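Local coordinates for protein galactitol 1-phosphate 5-dehydrogenase (Escherichia coli, PDB 4UEJ) that catalyses the NAD-dependent oxidation of galactitol 1-phosphate to D-tagatose 6-phosphate, as a zinc-containing dehydrogenase of the alcohol dehydrogenase family, at residues I121-R125 / K126-A130; Q178-A182 / L183-S187; E248-G251 / P252-L256. All coordinates share one frame; numbering follows the deposited sequence. Where two conformers were deposited one is given.

Contact 1 of 3, residues I121-R125 / K126-A130; sequences IVVKR and KNVFA
K124 and N127 meet across a short 3-10 turn that links strand 120-124 to strand 128-130 in the GroES-like domain. The two strands do not pair with each other: the first runs antiparallel to strand 27-36 and the second to strand 80-83, so the turn carries the chain from one neighbour to another. Its backbone is held by two successive bonds. K124 O accepts from N127 N at 2.8 Å, and one residue on, R125 O accepts from V128 N at 3.1 Å in a straighter bond (164° at the hydrogen).

The amide of N127 reaches back beside K124. Its chi1 (-69°) sets the amide beside the backbone N of N127, and rotation about chi2 brings N127 OD1 to K124 N, which gives it a weak bond of 3.3 Å. The aliphatic start of K124 runs alongside, with CB 3.3 Å from N127 OD1. The other end of the amide is occupied too, since ND2 donates to V84 O. N127 thus ties the turn both to the strand it leaves and to a neighbouring part of the domain. On the buried side, V123 CG2 packs on V128 CG1 at 3.7 Å, a small apolar patch that also touches N127 CB.

The charged ends of K124 and R125 have partners outside the turn: K124 NZ forms a salt bridge with E27, and R125 NH2 one with D74. R125 starts away from the second segment, but a bend at chi2 (62°) folds the chain back, crossing V128 at roughly a right angle. R125 NH1 comes to 3.7 Å from V128 CG2, and V128 O sits at the guanidinium edge, in its plane, 3.0 Å from R125 NH1.

Contact 2 of 3, residues Q178-A182 / L183-S187; sequences QCAVA and LGAKS
L183 packs against the last turn of helix 171-182 and covers the carbonyl of C179. L183 N donates to C179 O at 2.9 Å. L183 CG, anti to its own carbonyl carbon and so beside the backbone N (chi1 -61°), lies 3.1 Å from C179 O, and L183 CD1 rests 4.3 Å from C179 CB. Beyond it, A180 O receives A185 N (3.0 Å) and V181 O receives G184 N (3.3 Å), while A185 CB closes on A180 CB. A water donates to both V181 O and A185 O, bridging helix end and loop.

Further out, L150 of helix 143-155 packs against both C179 and L183, and V164 of strand 163-167 supports both A180 and A185. Cut back to an alanine, L183 would lose CG and both methyls, which is likely to thin the apolar cover over C179 O and open a gap toward L150. G184 adopts positive phi, where a side chain would press on the preceding carbonyl oxygen. The 6→1 bond A185 N to A180 O, with the 5→2 bond G184 N to V181 O inside it, makes this a Schellman motif, closing the helix between strands 163-167 and 187-192 of the Rossmann-type domain.

Contact 3 of 3, residues E248-G251 / P252-L256; sequences EIAG and PHAQL
A250 and A254 face each other with their methyl groups, CB to CB 3.9 Å, across the turn that follows helix 240-249. Each CB is directed toward the other segment, so the two methyls meet on the inner side of the bend. L281 touches both methyls, while strand 231-235 meets A250 through I233 and A254 through Q231. Between them lies a type II beta turn from G251 to A254, closed by A254 N donating to G251 O at 3.2 Å. The methyl of A254 also grazes that carbonyl, CB to G251 O 3.5 Å. G251 has no side chain to add, and a CB there would clash with CD of P252. Its N is bound by the side chain of Q231.

The two corner residues turn the other way. P252 takes the first corner, where its ring fixes phi near the value this turn requires, and its CB is directed away from the inside of the bend. H253 takes the second corner with positive phi (53°), and its CB is also directed away from the first segment. Its ring stacks on F99 of the second subunit, its NE2 is hydrogen-bonded to Q102 of that subunit, and P252 packs on E94 there. These contacts make the outer side of the turn part of the dimer interface; E94, F99 and Q102 of that subunit lie in sequence among four cysteines that bind a zinc ion, probably the structural one. The turn as a whole is the helix-to-strand return of the beta-alpha-beta unit strand 231-235, helix 240-249 and strand 255-258 in the Rossmann-type domain.

How the contacts relate
Following the chain from the N terminus, the three contacts come in series, and none encloses or crosses another, because each closes only a short turn between adjoining segments. Contact 1 comes first, passing between two strands of the mixed sheet in the GroES-like domain. Contacts 2 and 3 follow in the Rossmann-type part of the chain, each bringing the chain from a helix back to a strand of the six-stranded parallel sheet: strand 187-192 after the first, strand 255-258 after the second. Their centres are about 18 Å apart, whereas those of contacts 1 and 3 are about 39 Å apart, on opposite sides of the chain's centre. Contact 3 alone touches the second subunit.

Contact 1 of 3, residues I121-R125 / K126-A130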
# COMPACT_ATOMS: atom_id res chain seq x y z
N ILE A 121 -7.66 -5.85 38.01
CA ILE A 121 -8.14 -4.77 37.16
C ILE A 121 -9.65 -4.91 36.95
O ILE A 121 -10.18 -6.02 36.93
CB ILE A 121 -7.39 -4.75 35.81
CG1 ILE A 121 -7.70 -3.47 35.03
CG2 ILE A 121 -7.68 -6.03 35.00
CD1 ILE A 121 -6.91 -3.32 33.74
N VAL A 122 -10.35 -3.78 36.82
CA VAL A 122 -11.75 -3.81 36.45
C VAL A 122 -11.88 -3.35 35.00
O VAL A 122 -11.32 -2.34 34.61
CB VAL A 122 -12.59 -2.92 37.38
CG1 VAL A 122 -13.99 -2.73 36.82
CG2 VAL A 122 -12.65 -3.53 38.78
N VAL A 123 -12.60 -4.14 34.20
CA VAL A 123 -12.80 -3.83 32.77
C VAL A 123 -14.22 -4.20 32.35
O VAL A 123 -14.95 -4.84 33.10
CB VAL A 123 -11.80 -4.60 31.86
CG1 VAL A 123 -10.36 -4.30 32.25
CG2 VAL A 123 -12.06 -6.09 31.92
N LYS A 124 -14.61 -3.80 31.14
CA LYS A 124 -15.91 -4.21 30.61
C LYS A 124 -15.91 -5.69 30.25
O LYS A 124 -14.87 -6.25 29.92
CB LYS A 124 -16.28 -3.39 29.37
CG LYS A 124 -16.20 -1.89 29.56
CD LYS A 124 -17.00 -1.42 30.76
CE LYS A 124 -16.87 0.09 30.89
NZ LYS A 124 -17.56 0.63 32.09
N ARG A 125 -17.08 -6.31 30.34
CA ARG A 125 -17.26 -7.68 29.83
C ARG A 125 -16.68 -7.84 28.43
O ARG A 125 -16.04 -8.85 28.11
CB ARG A 125 -18.75 -8.05 29.83
CG ARG A 125 -19.08 -9.33 29.06
CD ARG A 125 -18.40 -10.54 29.68
NE ARG A 125 -18.64 -11.76 28.92
CZ ARG A 125 -17.84 -12.22 27.96
NH1 ARG A 125 -16.74 -11.56 27.62
NH2 ARG A 125 -18.14 -13.35 27.33
N LYS A 126 -16.87 -6.82 27.60
CA LYS A 126 -16.40 -6.89 26.22
C LYS A 126 -14.88 -6.81 26.13
O LYS A 126 -14.32 -7.00 25.05
CB LYS A 126 -17.04 -5.79 25.38
CG LYS A 126 -18.50 -6.10 25.03
CD LYS A 126 -19.03 -5.16 23.97
CE LYS A 126 -20.11 -5.84 23.12
NZ LYS A 126 -21.19 -6.42 23.97
N ASN A 127 -14.22 -6.53 27.25
CA ASN A 127 -12.76 -6.48 27.31
C ASN A 127 -12.12 -7.76 27.84
O ASN A 127 -10.94 -7.77 28.17
CB ASN A 127 -12.29 -5.31 28.19
CG ASN A 127 -12.57 -3.96 27.59
OD1 ASN A 127 -13.15 -3.08 28.25
ND2 ASN A 127 -12.16 -3.76 26.33
N VAL A 128 -12.90 -8.84 27.96
CA VAL A 128 -12.29 -10.13 28.29
C VAL A 128 -12.76 -11.20 27.32
O VAL A 128 -13.87 -11.12 26.78
CB VAL A 128 -12.58 -10.58 29.73
CG1 VAL A 128 -11.94 -9.63 30.74
CG2 VAL A 128 -14.06 -10.69 29.97
N PHE A 129 -11.91 -12.19 27.13
CA PHE A 129 -12.11 -13.26 26.17
C PHE A 129 -11.85 -14.57 26.88
O PHE A 129 -10.76 -14.79 27.38
CB PHE A 129 -11.18 -13.06 24.97
CG PHE A 129 -11.15 -14.21 24.00
CD1 PHE A 129 -12.09 -14.30 22.99
CD2 PHE A 129 -10.13 -15.16 24.06
CE1 PHE A 129 -12.04 -15.34 22.07
CE2 PHE A 129 -10.08 -16.20 23.15
CZ PHE A 129 -11.04 -16.29 22.15
N ALA A 130 -12.87 -15.42 26.95
CA ALA A 130 -12.79 -16.63 27.75
C ALA A 130 -11.82 -17.64 27.15
O ALA A 130 -11.85 -17.89 25.95
CB ALA A 130 -14.17 -17.26 27.89

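Contact 2 of 3, residues Q178-A182 / L183-S187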
# COMPACT_ATOMS: atom_id res chain seq x y z
N GLN A 178 5.20 -18.65 13.38
CA GLN A 178 4.50 -19.85 13.82
C GLN A 178 3.10 -19.93 13.22
O GLN A 178 2.67 -21.01 12.80
CB GLN A 178 4.44 -19.89 15.34
CG GLN A 178 5.79 -19.91 16.02
CD GLN A 178 5.66 -20.02 17.52
OE1 GLN A 178 4.68 -20.56 18.02
NE2 GLN A 178 6.64 -19.50 18.25
N CYS A 179 2.40 -18.80 13.18
CA CYS A 179 1.05 -18.79 12.64
C CYS A 179 1.06 -19.05 11.13
O CYS A 179 0.25 -19.83 10.64
CB CYS A 179 0.34 -17.48 12.94
SG CYS A 179 -0.09 -17.33 14.70
N ALA A 180 1.99 -18.43 10.42
CA ALA A 180 2.12 -18.65 8.97
C ALA A 180 2.31 -20.13 8.65
O ALA A 180 1.71 -20.65 7.71
CB ALA A 180 3.27 -17.83 8.40
N VAL A 181 3.16 -20.80 9.41
CA VAL A 181 3.38 -22.22 9.20
C VAL A 181 2.10 -23.01 9.45
O VAL A 181 1.73 -23.88 8.66
CB VAL A 181 4.51 -22.75 10.11
CG1 VAL A 181 4.63 -24.25 9.99
CG2 VAL A 181 5.81 -22.07 9.72
N ALA A 182 1.40 -22.67 10.53
CA ALA A 182 0.23 -23.42 10.93
C ALA A 182 -0.93 -23.24 9.94
O ALA A 182 -1.79 -24.13 9.79
CB ALA A 182 -0.20 -22.99 12.34
N LEU A 183 -0.94 -22.10 9.28
CA LEU A 183 -2.03 -21.70 8.39
C LEU A 183 -1.71 -21.99 6.93
O LEU A 183 -2.41 -21.54 6.03
CB LEU A 183 -2.32 -20.21 8.57
CG LEU A 183 -2.77 -19.82 9.98
CD1 LEU A 183 -2.74 -18.32 10.10
CD2 LEU A 183 -4.15 -20.35 10.27
N GLY A 184 -0.63 -22.73 6.71
CA GLY A 184 -0.36 -23.30 5.41
C GLY A 184 0.42 -22.47 4.41
O GLY A 184 0.31 -22.69 3.21
N ALA A 185 1.22 -21.53 4.90
CA ALA A 185 2.16 -20.82 4.02
C ALA A 185 3.03 -21.80 3.24
O ALA A 185 3.43 -22.86 3.76
CB ALA A 185 3.04 -19.88 4.84
N LYS A 186 3.33 -21.47 1.99
CA LYS A 186 4.20 -22.29 1.15
C LYS A 186 5.61 -22.30 1.70
O LYS A 186 6.27 -23.33 1.76
CB LYS A 186 4.19 -21.79 -0.30
CG LYS A 186 5.18 -22.52 -1.20
CD LYS A 186 5.13 -21.99 -2.63
CE LYS A 186 6.15 -22.68 -3.51
NZ LYS A 186 5.78 -24.10 -3.79
N SER A 187 6.07 -21.12 2.10
CA SER A 187 7.36 -20.97 2.74
C SER A 187 7.29 -19.83 3.75
O SER A 187 6.43 -18.96 3.65
CB SER A 187 8.46 -20.69 1.72
OG SER A 187 8.24 -19.41 1.12
O HOH W 1 2.97 -24.31 6.10

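Contact 3 of 3, residues E248-G251 / P252-L256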
# COMPACT_ATOMS: atom_id res chain seq x y z
N GLU A 248 12.34 -2.99 -1.26
CA GLU A 248 13.48 -3.36 -2.10
C GLU A 248 13.55 -4.86 -2.40
O GLU A 248 13.97 -5.25 -3.49
CB GLU A 248 14.79 -2.89 -1.46
CG GLU A 248 14.96 -1.37 -1.52
CD GLU A 248 15.16 -0.86 -2.94
OE1 GLU A 248 15.65 -1.63 -3.79
OE2 GLU A 248 14.83 0.31 -3.22
N ILE A 249 13.15 -5.71 -1.46
CA ILE A 249 13.28 -7.13 -1.70
C ILE A 249 12.05 -7.74 -2.32
O ILE A 249 12.11 -8.86 -2.84
CB ILE A 249 13.61 -7.92 -0.41
CG1 ILE A 249 12.42 -7.92 0.55
CG2 ILE A 249 14.87 -7.35 0.23
CD1 ILE A 249 12.65 -8.76 1.79
N ALA A 250 10.94 -7.00 -2.30
CA ALA A 250 9.66 -7.59 -2.69
C ALA A 250 9.67 -8.14 -4.11
O ALA A 250 10.30 -7.57 -5.01
CB ALA A 250 8.55 -6.56 -2.54
N GLY A 251 8.96 -9.24 -4.31
CA GLY A 251 8.82 -9.81 -5.63
C GLY A 251 7.61 -9.20 -6.33
O GLY A 251 6.95 -8.31 -5.79
N PRO A 252 7.33 -9.67 -7.54
CA PRO A 252 6.23 -9.08 -8.32
C PRO A 252 4.87 -9.27 -7.64
O PRO A 252 4.55 -10.36 -7.17
CB PRO A 252 6.30 -9.83 -9.66
CG PRO A 252 7.16 -11.02 -9.41
CD PRO A 252 8.09 -10.68 -8.29
N HIS A 253 4.12 -8.17 -7.57
CA HIS A 253 2.80 -8.12 -6.94
C HIS A 253 2.78 -8.64 -5.50
O HIS A 253 1.74 -9.12 -5.05
CB HIS A 253 1.79 -8.91 -7.77
CG HIS A 253 1.50 -8.29 -9.10
ND1 HIS A 253 0.27 -7.77 -9.43
CD2 HIS A 253 2.29 -8.09 -10.19
CE1 HIS A 253 0.30 -7.29 -10.66
NE2 HIS A 253 1.52 -7.47 -11.14
N ALA A 254 3.89 -8.50 -4.78
CA ALA A 254 3.92 -8.90 -3.38
C ALA A 254 2.92 -8.10 -2.60
O ALA A 254 2.60 -6.95 -2.95
CB ALA A 254 5.33 -8.75 -2.77
N GLN A 255 2.39 -8.73 -1.56
CA GLN A 255 1.62 -8.03 -0.54
C GLN A 255 2.55 -7.64 0.58
O GLN A 255 3.32 -8.47 1.08
CB GLN A 255 0.49 -8.89 0.00
CG GLN A 255 -0.64 -9.16 -0.97
CD GLN A 255 -1.56 -10.22 -0.43
OE1 GLN A 255 -1.14 -11.36 -0.18
NE2 GLN A 255 -2.80 -9.85 -0.20
N LEU A 256 2.49 -6.39 0.99
CA LEU A 256 3.34 -5.92 2.09
C LEU A 256 2.48 -5.34 3.21
O LEU A 256 1.98 -4.22 3.11
CB LEU A 256 4.34 -4.87 1.60
CG LEU A 256 5.10 -4.04 2.64
CD1 LEU A 256 5.76 -4.92 3.70
CD2 LEU A 256 6.12 -3.17 1.93